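Local coordinates for protein exopolygalacturonate lyase (Vibrio vulnificus, PDB 5A29) that probably cleaves pectate (polygalacturonate) chains by beta-elimination, as a manganese-bound member of polysaccharide lyase family 2 associated with exolytic action, at residues T38-D41 with N42-E46; F501-G504 with Y505-N509. All coordinates share one frame; numbering follows the deposited sequence.

Contact 1: T38-D41 with N42-E46; sequences TYID and NVLQE
Y39 and V43 meet one turn apart in the last part of alpha-helix 27-46, and their contact illustrates how i to i+4 spacing brings side chains together over a regular backbone. Four successive bonds of that spacing cross the junction: the N-H groups of N42, V43, L44 and Q45 point back to the carbonyls of T38, Y39, I40 and D41. The bond from V43 N to Y39 O is the straightest at 168°, whereas that from Q45 N to D41 O is less straight, at 141°.

N42 can be followed outward from the backbone. Its CB rests 3.4 Å from Y39 O and almost as near to T38 O. CG then passes 3.3 Å from T38 O, because the side chain is turned beside its own backbone N (chi1 -74°) and so runs back along the preceding turn. At the tip, OD1 comes no nearer than 3.7 Å to T38 O, two acceptors with no bond between them, and ND2 lies 3.8 Å from CG2 of T38, the two side chains lying side by side and pointing the same way. The amide nitrogen is spent outside the helix, on a hydrogen bond to G504 O, while the T38 hydroxyl bonds back to Q34 O.

On the side of the helix facing helices 88-101 and 105-120 the contacts are between apolar side chains. I40 and L44 run alongside each other, CG2 of the first 3.8 Å from CD1 of the second, and both reach those two helices. With CG of Y39 swung opposite its backbone N, the ring lies where V43, one turn on, covers one of its faces in a CH-pi contact. The touching methyl, V43 CG2, stands 4.0 Å from the centroid of the Y39 ring and is displaced toward the rim, with Y39 CE1 as its nearest ring atom at 3.8 Å.

Contact 2: F501-G504 with Y505-N509; sequences FVRG and YFLAN
A tight two-residue beta hairpin, directly following helix 484-500, joins F501 and V502 to Y505 and F506 through a type I' turn. V502 and Y505 form the hydrogen-bonded antiparallel pair that closes it. V502 N donates to Y505 O at 2.8 Å and Y505 N to V502 O at 3.0 Å. R503 and G504 both take left-handed backbone conformations, as this turn requires; at G504 a CB would collide with the preceding carbonyl oxygen.

The next pair, F501 with F506, is non-hydrogen-bonded, and here the rings take over. Their planes meet obliquely, at 39°, with CD1 of F501 over one face of F506 and 3.8 Å from its CZ. F501 CA also directs a C-H toward Y505 O.

The other face of the hairpin carries V502 and Y505. L507, just past the second strand, sends CD1 to within 3.9 Å of V502 CG1 and 3.5 Å of R503 NH2. A bend at chi3 (-69°) helps lay the R503 guanidinium over V502, whose CG1 sits against one face, toward the rim of the group. NE of R503 bonds to T63 OG1 and NH2 to P510 O, so polar partners hold the flat group in place above the methyl.

Around the hairpin, F501 packs on A35 and T38 of helix 27-46, F506 reaches helix 521-532 and sets its ring edge-to-face with Y39, and Y505 and L507 both touch A515 in strand 514-516.

In the fold
Contact 1, in helix 27-46, comes first along the chain, and contact 2 follows more than 450 residues later, yet their centres are only about 13 Å apart and on the same side of the molecule. The hairpin lies against the helix, so that a helix near the modelled N-terminus and a turn from the last part of the chain share one interface. Y39 CE1 and Y505 CD1 come within 3.7 Å there, and R66 adds a further tie by pairing with E46 and bonding to R503 O. Both lie away from the manganese and tartrate sites; each contact is local, and the packing of hairpin on helix joins distant parts of the chain.

Contact 1: T38-D41 with N42-E46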
ATOM      1  N   THR A  38       0.603  -3.090  25.803  1.00 18.25           N
ATOM      2  CA  THR A  38       1.766  -3.924  26.026  1.00 20.36           C
ATOM      3  C   THR A  38       2.705  -3.933  24.803  1.00 20.74           C
ATOM      4  O   THR A  38       3.915  -3.825  24.907  1.00 16.98           O
ATOM      5  CB  THR A  38       1.352  -5.381  26.352  1.00 21.00           C
ATOM      6  OG1 THR A  38       0.574  -5.395  27.571  1.00 22.81           O
ATOM      7  CG2 THR A  38       2.580  -6.310  26.503  1.00 21.34           C
ATOM      8  N   TYR A  39       2.118  -4.118  23.635  1.00 19.33           N
ATOM      9  CA  TYR A  39       2.902  -4.040  22.383  1.00 18.23           C
ATOM     10  C   TYR A  39       3.593  -2.709  22.280  1.00 19.19           C
ATOM     11  O   TYR A  39       4.808  -2.649  21.989  1.00 19.96           O
ATOM     12  CB  TYR A  39       1.895  -4.214  21.226  1.00 18.04           C
ATOM     13  CG  TYR A  39       2.458  -3.860  19.870  1.00 18.32           C
ATOM     14  CD1 TYR A  39       3.403  -4.673  19.281  1.00 21.76           C
ATOM     15  CD2 TYR A  39       2.019  -2.722  19.191  1.00 19.41           C
ATOM     16  CE1 TYR A  39       3.881  -4.405  18.003  1.00 20.88           C
ATOM     17  CE2 TYR A  39       2.557  -2.394  17.915  1.00 21.75           C
ATOM     18  CZ  TYR A  39       3.431  -3.298  17.323  1.00 22.57           C
ATOM     19  OH  TYR A  39       3.961  -3.081  16.064  1.00 25.32           O
ATOM     20  N   ILE A  40       2.852  -1.610  22.467  1.00 16.26           N
ATOM     21  CA  ILE A  40       3.509  -0.298  22.362  1.00 19.04           C
ATOM     22  C   ILE A  40       4.683  -0.167  23.336  1.00 22.78           C
ATOM     23  O   ILE A  40       5.769   0.323  22.973  1.00 19.60           O
ATOM     24  CB  ILE A  40       2.469   0.838  22.503  1.00 20.79           C
ATOM     25  CG1 ILE A  40       1.533   0.887  21.246  1.00 18.26           C
ATOM     26  CG2 ILE A  40       3.093   2.197  22.870  1.00 20.39           C
ATOM     27  CD1 ILE A  40       0.272   1.758  21.481  1.00 19.42           C
ATOM     28  N   ASP A  41       4.468  -0.606  24.590  1.00 20.66           N
ATOM     29  CA  ASP A  41       5.534  -0.550  25.604  1.00 23.00           C
ATOM     30  C   ASP A  41       6.750  -1.359  25.187  1.00 20.45           C
ATOM     31  O   ASP A  41       7.842  -0.892  25.358  1.00 23.80           O
ATOM     32  CB  ASP A  41       5.018  -1.085  26.952  1.00 23.88           C
ATOM     33  CG  ASP A  41       4.017  -0.128  27.604  1.00 32.46           C
ATOM     34  OD1 ASP A  41       4.009   1.072  27.231  1.00 34.01           O
ATOM     35  OD2 ASP A  41       3.211  -0.574  28.454  1.00 36.75           O
ATOM     36  N   ASN A  42       6.533  -2.545  24.615  1.00 19.25           N
ATOM     37  CA  ASN A  42       7.583  -3.405  24.115  1.00 21.35           C
ATOM     38  C   ASN A  42       8.371  -2.716  23.007  1.00 21.62           C
ATOM     39  O   ASN A  42       9.595  -2.679  23.034  1.00 21.17           O
ATOM     40  CB  ASN A  42       7.015  -4.732  23.610  1.00 20.88           C
ATOM     41  CG  ASN A  42       6.600  -5.659  24.768  1.00 26.22           C
ATOM     42  OD1 ASN A  42       7.079  -5.470  25.906  1.00 24.48           O
ATOM     43  ND2 ASN A  42       5.771  -6.634  24.503  1.00 21.63           N
ATOM     44  N   VAL A  43       7.653  -2.158  22.026  1.00 22.72           N
ATOM     45  CA  VAL A  43       8.333  -1.484  20.925  1.00 21.13           C
ATOM     46  C   VAL A  43       9.185  -0.349  21.423  1.00 21.43           C
ATOM     47  O   VAL A  43      10.322  -0.200  20.967  1.00 21.08           O
ATOM     48  CB  VAL A  43       7.332  -0.940  19.906  1.00 21.83           C
ATOM     49  CG1 VAL A  43       8.063  -0.097  18.863  1.00 20.22           C
ATOM     50  CG2 VAL A  43       6.617  -2.110  19.263  1.00 20.20           C
ATOM     51  N   LEU A  44       8.631   0.484  22.293  1.00 18.99           N
ATOM     52  CA  LEU A  44       9.361   1.704  22.718  1.00 21.54           C
ATOM     53  C   LEU A  44      10.593   1.376  23.604  1.00 26.31           C
ATOM     54  O   LEU A  44      11.555   2.178  23.676  1.00 26.50           O
ATOM     55  CB  LEU A  44       8.447   2.681  23.451  1.00 20.46           C
ATOM     56  CG  LEU A  44       7.281   3.315  22.621  1.00 23.16           C
ATOM     57  CD1 LEU A  44       6.285   4.065  23.505  1.00 22.94           C
ATOM     58  CD2 LEU A  44       7.757   4.157  21.435  1.00 23.11           C
ATOM     59  N   GLN A  45      10.553   0.218  24.237  1.00 24.73           N
ATOM     60  CA  GLN A  45      11.694  -0.317  25.055  1.00 24.09           C
ATOM     61  C   GLN A  45      12.639  -1.128  24.224  1.00 22.87           C
ATOM     62  O   GLN A  45      13.802  -0.739  24.066  1.00 27.26           O
ATOM     63  CB  GLN A  45      11.177  -1.186  26.234  1.00 25.82           C
ATOM     64  CG  GLN A  45      12.328  -1.872  26.998  1.00 28.85           C
ATOM     65  CD  GLN A  45      13.165  -0.845  27.715  1.00 32.74           C
ATOM     66  OE1 GLN A  45      12.638  -0.066  28.501  1.00 33.99           O
ATOM     67  NE2 GLN A  45      14.468  -0.788  27.420  1.00 36.40           N
ATOM     68  N   GLU A  46      12.184  -2.272  23.724  1.00 21.80           N
ATOM     69  CA  GLU A  46      13.032  -3.186  23.015  1.00 23.32           C
ATOM     70  C   GLU A  46      13.467  -2.652  21.649  1.00 28.26           C
ATOM     71  O   GLU A  46      14.475  -3.122  21.095  1.00 25.21           O
ATOM     72  CB  GLU A  46      12.361  -4.536  22.882  1.00 26.24           C
ATOM     73  CG  GLU A  46      11.892  -5.034  24.252  1.00 30.05           C
ATOM     74  CD  GLU A  46      11.107  -6.313  24.136  1.00 41.28           C
ATOM     75  OE1 GLU A  46      10.226  -6.429  23.230  1.00 38.54           O
ATOM     76  OE2 GLU A  46      11.358  -7.203  24.986  1.00 41.05           O
TER

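Contact 2: F501-G504 with Y505-N509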
ATOM      1  N   PHE A 501      -1.345 -12.053  18.711  1.00 17.54           N
ATOM      2  CA  PHE A 501      -0.529 -11.384  19.715  1.00 18.40           C
ATOM      3  C   PHE A 501       0.361 -12.471  20.427  1.00 21.31           C
ATOM      4  O   PHE A 501      -0.153 -13.228  21.227  1.00 18.64           O
ATOM      5  CB  PHE A 501      -1.420 -10.707  20.759  1.00 19.02           C
ATOM      6  CG  PHE A 501      -0.672  -9.891  21.801  1.00 18.68           C
ATOM      7  CD1 PHE A 501       0.204  -8.914  21.424  1.00 23.68           C
ATOM      8  CD2 PHE A 501      -0.971 -10.043  23.163  1.00 26.01           C
ATOM      9  CE1 PHE A 501       0.869  -8.124  22.349  1.00 25.69           C
ATOM     10  CE2 PHE A 501      -0.294  -9.277  24.123  1.00 27.03           C
ATOM     11  CZ  PHE A 501       0.611  -8.308  23.702  1.00 25.06           C
ATOM     12  N   VAL A 502       1.646 -12.524  20.111  1.00 21.20           N
ATOM     13  CA  VAL A 502       2.469 -13.711  20.388  1.00 24.30           C
ATOM     14  C   VAL A 502       3.802 -13.121  20.873  1.00 22.46           C
ATOM     15  O   VAL A 502       4.368 -12.206  20.212  1.00 21.99           O
ATOM     16  CB  VAL A 502       2.740 -14.505  19.087  1.00 22.71           C
ATOM     17  CG1 VAL A 502       3.877 -15.551  19.316  1.00 23.13           C
ATOM     18  CG2 VAL A 502       1.481 -15.242  18.652  1.00 26.30           C
ATOM     19  N   ARG A 503       4.214 -13.496  22.090  1.00 21.62           N
ATOM     20  CA  ARG A 503       5.513 -13.081  22.655  1.00 19.74           C
ATOM     21  C   ARG A 503       5.613 -11.551  22.684  1.00 21.43           C
ATOM     22  O   ARG A 503       6.716 -10.955  22.579  1.00 20.61           O
ATOM     23  CB  ARG A 503       6.681 -13.721  21.866  1.00 21.99           C
ATOM     24  CG  ARG A 503       6.760 -15.241  22.051  1.00 23.78           C
ATOM     25  CD  ARG A 503       7.987 -15.799  21.288  1.00 26.98           C
ATOM     26  NE  ARG A 503       7.829 -15.712  19.822  1.00 24.63           N
ATOM     27  CZ  ARG A 503       7.123 -16.569  19.077  1.00 26.84           C
ATOM     28  NH1 ARG A 503       6.441 -17.562  19.624  1.00 26.27           N
ATOM     29  NH2 ARG A 503       7.088 -16.434  17.750  1.00 27.80           N
ATOM     30  N   GLY A 504       4.478 -10.903  22.944  1.00 19.51           N
ATOM     31  CA  GLY A 504       4.535  -9.442  23.210  1.00 18.86           C
ATOM     32  C   GLY A 504       4.426  -8.562  21.927  1.00 18.49           C
ATOM     33  O   GLY A 504       4.398  -7.339  22.026  1.00 19.09           O
ATOM     34  N   TYR A 505       4.310  -9.220  20.767  1.00 19.57           N
ATOM     35  CA  TYR A 505       4.215  -8.519  19.460  1.00 19.12           C
ATOM     36  C   TYR A 505       3.121  -9.107  18.620  1.00 19.32           C
ATOM     37  O   TYR A 505       2.528 -10.116  18.967  1.00 19.57           O
ATOM     38  CB  TYR A 505       5.555  -8.686  18.692  1.00 20.56           C
ATOM     39  CG  TYR A 505       6.648  -7.870  19.343  1.00 22.82           C
ATOM     40  CD1 TYR A 505       6.799  -6.522  19.022  1.00 22.05           C
ATOM     41  CD2 TYR A 505       7.455  -8.424  20.382  1.00 23.39           C
ATOM     42  CE1 TYR A 505       7.734  -5.745  19.673  1.00 27.64           C
ATOM     43  CE2 TYR A 505       8.374  -7.636  21.046  1.00 22.20           C
ATOM     44  CZ  TYR A 505       8.540  -6.325  20.659  1.00 26.80           C
ATOM     45  OH  TYR A 505       9.418  -5.506  21.300  1.00 29.79           O
ATOM     46  N   PHE A 506       2.847  -8.475  17.456  1.00 18.21           N
ATOM     47  CA  PHE A 506       1.864  -9.013  16.547  1.00 18.71           C
ATOM     48  C   PHE A 506       2.559  -9.712  15.367  1.00 19.45           C
ATOM     49  O   PHE A 506       3.403  -9.093  14.704  1.00 21.87           O
ATOM     50  CB  PHE A 506       0.966  -7.865  16.033  1.00 17.91           C
ATOM     51  CG  PHE A 506      -0.004  -7.386  17.097  1.00 18.63           C
ATOM     52  CD1 PHE A 506      -1.153  -8.131  17.379  1.00 18.33           C
ATOM     53  CD2 PHE A 506       0.287  -6.268  17.847  1.00 18.47           C
ATOM     54  CE1 PHE A 506      -2.075  -7.720  18.338  1.00 18.06           C
ATOM     55  CE2 PHE A 506      -0.585  -5.876  18.872  1.00 19.87           C
ATOM     56  CZ  PHE A 506      -1.758  -6.596  19.124  1.00 18.26           C
ATOM     57  N   LEU A 507       2.230 -10.986  15.155  1.00 19.21           N
ATOM     58  CA  LEU A 507       2.915 -11.822  14.166  1.00 22.38           C
ATOM     59  C   LEU A 507       1.870 -12.502  13.349  1.00 20.81           C
ATOM     60  O   LEU A 507       0.832 -12.916  13.900  1.00 20.86           O
ATOM     61  CB  LEU A 507       3.734 -12.930  14.866  1.00 23.29           C
ATOM     62  CG  LEU A 507       4.948 -12.432  15.668  1.00 27.03           C
ATOM     63  CD1 LEU A 507       5.555 -13.696  16.312  1.00 24.88           C
ATOM     64  CD2 LEU A 507       5.992 -11.821  14.724  1.00 24.85           C
ATOM     65  N   ALA A 508       2.146 -12.629  12.035  1.00 21.88           N
ATOM     66  CA  ALA A 508       1.200 -13.266  11.104  1.00 21.76           C
ATOM     67  C   ALA A 508       1.198 -14.809  11.305  1.00 26.76           C
ATOM     68  O   ALA A 508       0.233 -15.470  10.958  1.00 26.39           O
ATOM     69  CB  ALA A 508       1.560 -12.904   9.624  1.00 24.30           C
ATOM     70  N   ASN A 509       2.248 -15.358  11.916  1.00 24.36           N
ATOM     71  CA  ASN A 509       2.316 -16.829  12.130  1.00 27.95           C
ATOM     72  C   ASN A 509       3.090 -16.957  13.442  1.00 23.45           C
ATOM     73  O   ASN A 509       4.147 -16.325  13.576  1.00 23.20           O
ATOM     74  CB  ASN A 509       3.176 -17.468  10.994  1.00 25.74           C
ATOM     75  CG  ASN A 509       3.295 -19.008  11.111  1.00 30.19           C
ATOM     76  OD1 ASN A 509       3.369 -19.567  12.206  1.00 29.97           O
ATOM     77  ND2 ASN A 509       3.331 -19.679   9.969  1.00 28.63           N
TER